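Local coordinates for protein lysyl-trna-dependent l-ysyl-phosphatidylgycerol synthase (Bacillus licheniformis, PDB 4V36) that transfers lysine from lysyl-tRNA to phosphatidylglycerol, probably using the acetyltransferase-like fold of its soluble domain, and is classed as a bacterial resistance factor, at residues A197-E202 and F241-Q246; E160-L165 and D189-A194. All coordinates share one frame; numbering follows the deposited sequence.

Contact 1 of 2, residues A197-E202 and F241-Q246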
loop_
_atom_site.group_PDB
_atom_site.type_symbol
_atom_site.label_atom_id
_atom_site.label_comp_id
_atom_site.label_asym_id
_atom_site.label_seq_id
_atom_site.Cartn_x
_atom_site.Cartn_y
_atom_site.Cartn_z
ATOM N N ALA A 197 9.962 10.947 -6.114
ATOM C CA ALA A 197 10.686 11.870 -5.251
ATOM C C ALA A 197 12.051 11.297 -4.903
ATOM O O ALA A 197 12.159 10.136 -4.517
ATOM C CB ALA A 197 9.890 12.158 -3.990
ATOM N N VAL A 198 13.093 12.109 -5.048
ATOM C CA VAL A 198 14.449 11.657 -4.760
ATOM C C VAL A 198 15.145 12.542 -3.732
ATOM O O VAL A 198 14.811 13.717 -3.576
ATOM C CB VAL A 198 15.314 11.610 -6.038
ATOM C CG1 VAL A 198 14.753 10.600 -7.029
ATOM C CG2 VAL A 198 15.407 12.990 -6.668
ATOM N N LEU A 199 16.109 11.962 -3.026
ATOM C CA LEU A 199 16.953 12.715 -2.110
ATOM C C LEU A 199 18.397 12.665 -2.594
ATOM O O LEU A 199 18.996 11.593 -2.676
ATOM C CB LEU A 199 16.848 12.165 -0.688
ATOM C CG LEU A 199 17.556 12.996 0.385
ATOM C CD1 LEU A 199 16.843 14.324 0.587
ATOM C CD2 LEU A 199 17.664 12.232 1.697
ATOM N N LYS A 200 18.947 13.828 -2.924
ATOM C CA LYS A 200 20.306 13.905 -3.446
ATOM C C LYS A 200 21.273 14.494 -2.429
ATOM O O LYS A 200 20.892 15.315 -1.598
ATOM C CB LYS A 200 20.341 14.737 -4.729
ATOM C CG LYS A 200 19.593 14.126 -5.900
ATOM C CD LYS A 200 19.735 14.997 -7.138
ATOM C CE LYS A 200 19.033 14.385 -8.337
ATOM N NZ LYS A 200 19.182 15.235 -9.550
ATOM N N SER A 201 22.531 14.069 -2.505
ATOM C CA SER A 201 23.584 14.635 -1.674
ATOM C C SER A 201 24.067 15.949 -2.275
ATOM O O SER A 201 23.502 16.429 -3.258
ATOM C CB SER A 201 24.747 13.653 -1.536
ATOM O OG SER A 201 25.300 13.345 -2.804
ATOM N N GLU A 202 25.108 16.528 -1.686
ATOM C CA GLU A 202 25.689 17.762 -2.208
ATOM C C GLU A 202 26.290 17.552 -3.592
ATOM O O GLU A 202 26.241 18.440 -4.444
ATOM C CB GLU A 202 26.759 18.299 -1.257
ATOM C CG GLU A 202 26.207 18.967 -0.015
ATOM C CD GLU A 202 27.302 19.485 0.894
ATOM O OE1 GLU A 202 28.448 19.004 0.773
ATOM O OE2 GLU A 202 27.017 20.375 1.724
ATOM N N PHE A 241 10.185 11.391 5.227
ATOM C CA PHE A 241 8.795 11.700 5.547
ATOM C C PHE A 241 8.625 13.177 5.885
ATOM O O PHE A 241 7.595 13.775 5.577
ATOM C CB PHE A 241 8.293 10.833 6.704
ATOM C CG PHE A 241 7.871 9.453 6.289
ATOM C CD1 PHE A 241 6.819 9.275 5.407
ATOM C CD2 PHE A 241 8.516 8.335 6.788
ATOM C CE1 PHE A 241 6.425 8.008 5.022
ATOM C CE2 PHE A 241 8.127 7.065 6.408
ATOM C CZ PHE A 241 7.080 6.900 5.524
ATOM N N ILE A 242 9.639 13.763 6.513
ATOM C CA ILE A 242 9.621 15.188 6.823
ATOM C C ILE A 242 9.642 16.010 5.536
ATOM O O ILE A 242 8.855 16.943 5.373
ATOM C CB ILE A 242 10.810 15.591 7.717
ATOM C CG1 ILE A 242 10.667 14.966 9.106
ATOM C CG2 ILE A 242 10.899 17.103 7.842
ATOM C CD1 ILE A 242 11.869 15.188 10.000
ATOM N N TYR A 243 10.539 15.650 4.623
ATOM C CA TYR A 243 10.607 16.306 3.321
ATOM C C TYR A 243 9.327 16.077 2.521
ATOM O O TYR A 243 8.846 16.979 1.835
ATOM C CB TYR A 243 11.815 15.811 2.523
ATOM C CG TYR A 243 13.140 16.378 2.982
ATOM C CD1 TYR A 243 13.389 17.743 2.927
ATOM C CD2 TYR A 243 14.148 15.547 3.451
ATOM C CE1 TYR A 243 14.599 18.266 3.339
ATOM C CE2 TYR A 243 15.363 16.060 3.866
ATOM C CZ TYR A 243 15.583 17.420 3.806
ATOM O OH TYR A 243 16.791 17.935 4.217
ATOM N N LEU A 244 8.782 14.867 2.612
ATOM C CA LEU A 244 7.541 14.528 1.922
ATOM C C LEU A 244 6.368 15.353 2.435
ATOM O O LEU A 244 5.574 15.869 1.650
ATOM C CB LEU A 244 7.229 13.039 2.073
ATOM C CG LEU A 244 7.901 12.086 1.084
ATOM C CD1 LEU A 244 7.575 10.642 1.426
ATOM C CD2 LEU A 244 7.472 12.411 -0.336
ATOM N N PHE A 245 6.264 15.470 3.756
ATOM C CA PHE A 245 5.170 16.218 4.371
ATOM C C PHE A 245 5.277 17.707 4.052
ATOM O O PHE A 245 4.265 18.393 3.905
ATOM C CB PHE A 245 5.149 16.005 5.886
ATOM C CG PHE A 245 4.837 14.592 6.300
ATOM C CD1 PHE A 245 4.355 13.672 5.383
ATOM C CD2 PHE A 245 5.025 14.185 7.611
ATOM C CE1 PHE A 245 4.072 12.374 5.765
ATOM C CE2 PHE A 245 4.742 12.890 7.998
ATOM C CZ PHE A 245 4.263 11.983 7.074
ATOM N N GLN A 246 6.508 18.200 3.946
ATOM C CA GLN A 246 6.744 19.589 3.573
ATOM C C GLN A 246 6.288 19.847 2.143
ATOM O O GLN A 246 5.629 20.848 1.859
ATOM C CB GLN A 246 8.223 19.946 3.723
ATOM C CG GLN A 246 8.573 21.340 3.227
ATOM C CD GLN A 246 10.056 21.638 3.317
ATOM O OE1 GLN A 246 10.855 20.771 3.667
ATOM N NE2 GLN A 246 10.432 22.871 2.999
#
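Leu199 and Tyr243 meet where helix 236-251 lies across strand 196-200, a helix-on-sheet packing in the acetyltransferase-like (GNAT) fold to which the family belongs. The helix connects the parallel neighbouring strands 220-228 and 255-261 as a beta-alpha-beta crossover, and at this level it reaches over the sheet to a strand outside that unit. Tyr243 can be followed from its root outward. Its CB points at the strand but stays clear of Leu199. With CG anti to the carbonyl carbon (chi1 -76°), the ring is carried away from the helix toward the strand. CD2 then comes 4.1 Å from Leu199 CD1, and CE2 of the same ring lies 4.0 Å from that methyl, so a single methyl serves two adjacent ring carbons. It arrives obliquely, and the two side chains cross at about a right angle. The hydroxyl at the tip does not touch the leucine and is hydrogen-bonded to Glu144 OE2, which ties the polar end of a buried ring to helix 134-145. Phe143 of that helix touches both Leu199 and Tyr243. From the strand, CG of Leu199 stands anti to the backbone N (chi1 -173°), and chi2 (69°) then turns CD1 to the ring. No hydrogen bond joins the two segments; what they share is apolar contact. Two residues earlier on the strand and one later on the helix, Leu244 also packs on Phe150 and Met210, from strands bordering 196-200, and its CD2 reaches Ala197 CB at 4.4 Å.

Contact 2 of 2, residues E160-L165 and D189-A194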
loop_
_atom_site.group_PDB
_atom_site.type_symbol
_atom_site.label_atom_id
_atom_site.label_comp_id
_atom_site.label_asym_id
_atom_site.label_seq_id
_atom_site.Cartn_x
_atom_site.Cartn_y
_atom_site.Cartn_z
ATOM N N GLU A 160 18.930 6.458 -17.849
ATOM C CA GLU A 160 19.991 6.906 -16.955
ATOM C C GLU A 160 19.442 7.172 -15.558
ATOM O O GLU A 160 20.082 6.851 -14.557
ATOM C CB GLU A 160 20.669 8.163 -17.504
ATOM C CG GLU A 160 21.770 8.712 -16.608
ATOM C CD GLU A 160 22.482 9.906 -17.215
ATOM O OE1 GLU A 160 22.216 10.222 -18.395
ATOM O OE2 GLU A 160 23.307 10.528 -16.512
ATOM N N PHE A 161 18.248 7.753 -15.502
ATOM C CA PHE A 161 17.595 8.043 -14.233
ATOM C C PHE A 161 17.149 6.756 -13.543
ATOM O O PHE A 161 17.340 6.591 -12.339
ATOM C CB PHE A 161 16.398 8.971 -14.448
ATOM C CG PHE A 161 15.729 9.402 -13.175
ATOM C CD1 PHE A 161 16.363 10.277 -12.309
ATOM C CD2 PHE A 161 14.464 8.942 -12.849
ATOM C CE1 PHE A 161 15.750 10.679 -11.136
ATOM C CE2 PHE A 161 13.847 9.342 -11.679
ATOM C CZ PHE A 161 14.490 10.210 -10.822
ATOM N N LEU A 162 16.563 5.847 -14.315
ATOM C CA LEU A 162 16.099 4.571 -13.782
ATOM C C LEU A 162 17.263 3.707 -13.304
ATOM O O LEU A 162 17.150 3.003 -12.300
ATOM C CB LEU A 162 15.279 3.820 -14.832
ATOM C CG LEU A 162 13.967 4.487 -15.249
ATOM C CD1 LEU A 162 13.255 3.666 -16.314
ATOM C CD2 LEU A 162 13.065 4.699 -14.043
ATOM N N ASN A 163 18.380 3.765 -14.024
ATOM C CA ASN A 163 19.582 3.042 -13.623
ATOM C C ASN A 163 20.078 3.490 -12.255
ATOM O O ASN A 163 20.501 2.669 -11.440
ATOM C CB ASN A 163 20.694 3.221 -14.658
ATOM C CG ASN A 163 20.486 2.367 -15.890
ATOM O OD1 ASN A 163 19.751 1.381 -15.859
ATOM N ND2 ASN A 163 21.144 2.735 -16.984
ATOM N N GLU A 164 20.023 4.795 -12.008
ATOM C CA GLU A 164 20.447 5.353 -10.729
ATOM C C GLU A 164 19.499 4.937 -9.609
ATOM O O GLU A 164 19.916 4.763 -8.464
ATOM C CB GLU A 164 20.537 6.878 -10.812
ATOM C CG GLU A 164 21.606 7.379 -11.769
ATOM C CD GLU A 164 21.571 8.882 -11.959
ATOM O OE1 GLU A 164 20.699 9.539 -11.352
ATOM O OE2 GLU A 164 22.413 9.407 -12.717
ATOM N N LEU A 165 18.222 4.781 -9.945
ATOM C CA LEU A 165 17.236 4.325 -8.973
ATOM C C LEU A 165 17.409 2.840 -8.686
ATOM O O LEU A 165 17.214 2.391 -7.557
ATOM C CB LEU A 165 15.815 4.599 -9.468
ATOM C CG LEU A 165 15.429 6.057 -9.722
ATOM C CD1 LEU A 165 13.955 6.155 -10.071
ATOM C CD2 LEU A 165 15.755 6.926 -8.522
ATOM N N ASP A 189 7.760 -0.131 -16.068
ATOM C CA ASP A 189 6.417 0.262 -16.490
ATOM C C ASP A 189 5.654 0.920 -15.345
ATOM O O ASP A 189 5.041 1.973 -15.514
ATOM C CB ASP A 189 5.632 -0.949 -17.003
ATOM C CG ASP A 189 5.905 -1.248 -18.463
ATOM O OD1 ASP A 189 6.053 -0.289 -19.249
ATOM O OD2 ASP A 189 5.965 -2.443 -18.824
ATOM N N TYR A 190 5.704 0.280 -14.183
ATOM C CA TYR A 190 5.023 0.762 -12.988
ATOM C C TYR A 190 5.559 2.117 -12.537
ATOM O O TYR A 190 4.794 2.995 -12.135
ATOM C CB TYR A 190 5.165 -0.269 -11.864
ATOM C CG TYR A 190 4.623 0.172 -10.525
ATOM C CD1 TYR A 190 3.267 0.402 -10.341
ATOM C CD2 TYR A 190 5.468 0.333 -9.434
ATOM C CE1 TYR A 190 2.768 0.797 -9.115
ATOM C CE2 TYR A 190 4.979 0.727 -8.202
ATOM C CZ TYR A 190 3.628 0.957 -8.049
ATOM O OH TYR A 190 3.134 1.350 -6.826
ATOM N N LEU A 191 6.874 2.286 -12.619
ATOM C CA LEU A 191 7.521 3.509 -12.156
ATOM C C LEU A 191 7.231 4.715 -13.051
ATOM O O LEU A 191 7.386 5.860 -12.626
ATOM C CB LEU A 191 9.032 3.295 -12.049
ATOM C CG LEU A 191 9.486 2.348 -10.936
ATOM C CD1 LEU A 191 11.001 2.201 -10.935
ATOM C CD2 LEU A 191 8.986 2.836 -9.585
ATOM N N GLN A 192 6.811 4.460 -14.287
ATOM C CA GLN A 192 6.487 5.535 -15.221
ATOM C C GLN A 192 5.092 6.105 -14.970
ATOM O O GLN A 192 4.708 7.109 -15.567
ATOM C CB GLN A 192 6.584 5.040 -16.668
ATOM C CG GLN A 192 7.975 4.600 -17.104
ATOM C CD GLN A 192 8.905 5.764 -17.387
ATOM O OE1 GLN A 192 8.505 6.926 -17.339
ATOM N NE2 GLN A 192 10.159 5.454 -17.691
ATOM N N LYS A 193 4.342 5.461 -14.081
ATOM C CA LYS A 193 2.938 5.798 -13.872
ATOM C C LYS A 193 2.716 6.878 -12.813
ATOM O O LYS A 193 1.583 7.300 -12.581
ATOM C CB LYS A 193 2.153 4.543 -13.483
ATOM C CG LYS A 193 2.137 3.457 -14.545
ATOM C CD LYS A 193 1.305 3.871 -15.742
ATOM C CE LYS A 193 1.238 2.761 -16.779
ATOM N NZ LYS A 193 2.576 2.450 -17.354
ATOM N N ALA A 194 3.789 7.326 -12.172
ATOM C CA ALA A 194 3.659 8.257 -11.055
ATOM C C ALA A 194 4.930 9.077 -10.851
ATOM O O ALA A 194 6.008 8.667 -11.281
ATOM C CB ALA A 194 3.310 7.492 -9.780
#
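Leu162 reaches out from helix 159-173 and divides its two methyls between neighbouring residues, Leu191 and Gln192. Its CG lies anti to the carbonyl carbon (chi1 -65°), which carries the fork toward the short helix 188-191. CD1 abuts Gln192 NE2 at 3.8 Å, while CD2 faces Leu191 CD1 at a looser 4.5 Å. Gln192 approaches the leucine aslant, and its chain is bent at chi2 (-76°), which swings the amide toward helix 159-173 although CB does not point there. Against the methyl the amide makes only van der Waals contact, and both its polar atoms are satisfied by other partners; OE1 accepts from Phe157 N. Behind this front, Asp189 O receives two donors from opposite faces of its carbonyl plane: Gln192 N at 3.3 Å and Lys193 NZ at 3.1 Å. Phe186 touches Leu165 as well as Leu191, continuing the apolar seam. Next to Leu191 in the chain, Tyr190 has its OH hydrogen-bonded to Asp224 OD2, a residue of the lysine amide pocket, so the short helix links this seam to the ligand site. The order strand 149-153, two helices, strand 196-200 is consistent with the first strand, paired helices and second strand of a GNAT-like fold.

Followed from the N terminus, the chain runs along helix 159-173 and closes its first loop at contact 2, when 189-194 comes back beside that helix. It then passes directly into strand 196-200, where contact 1 opens, and two further strands intervene before helix 236-251 closes it. The two loops are therefore in series, neither nested nor crossed, with centres about 17 Å apart. Strand 196-200 is their common wall: Ala197 and Leu199 turn to helix 236-251, whereas Val198 meets helix 159-173, its CG1 lying 3.8 Å from Phe161 CZ. Together the contacts layer helices on both faces of this GNAT-like sheet.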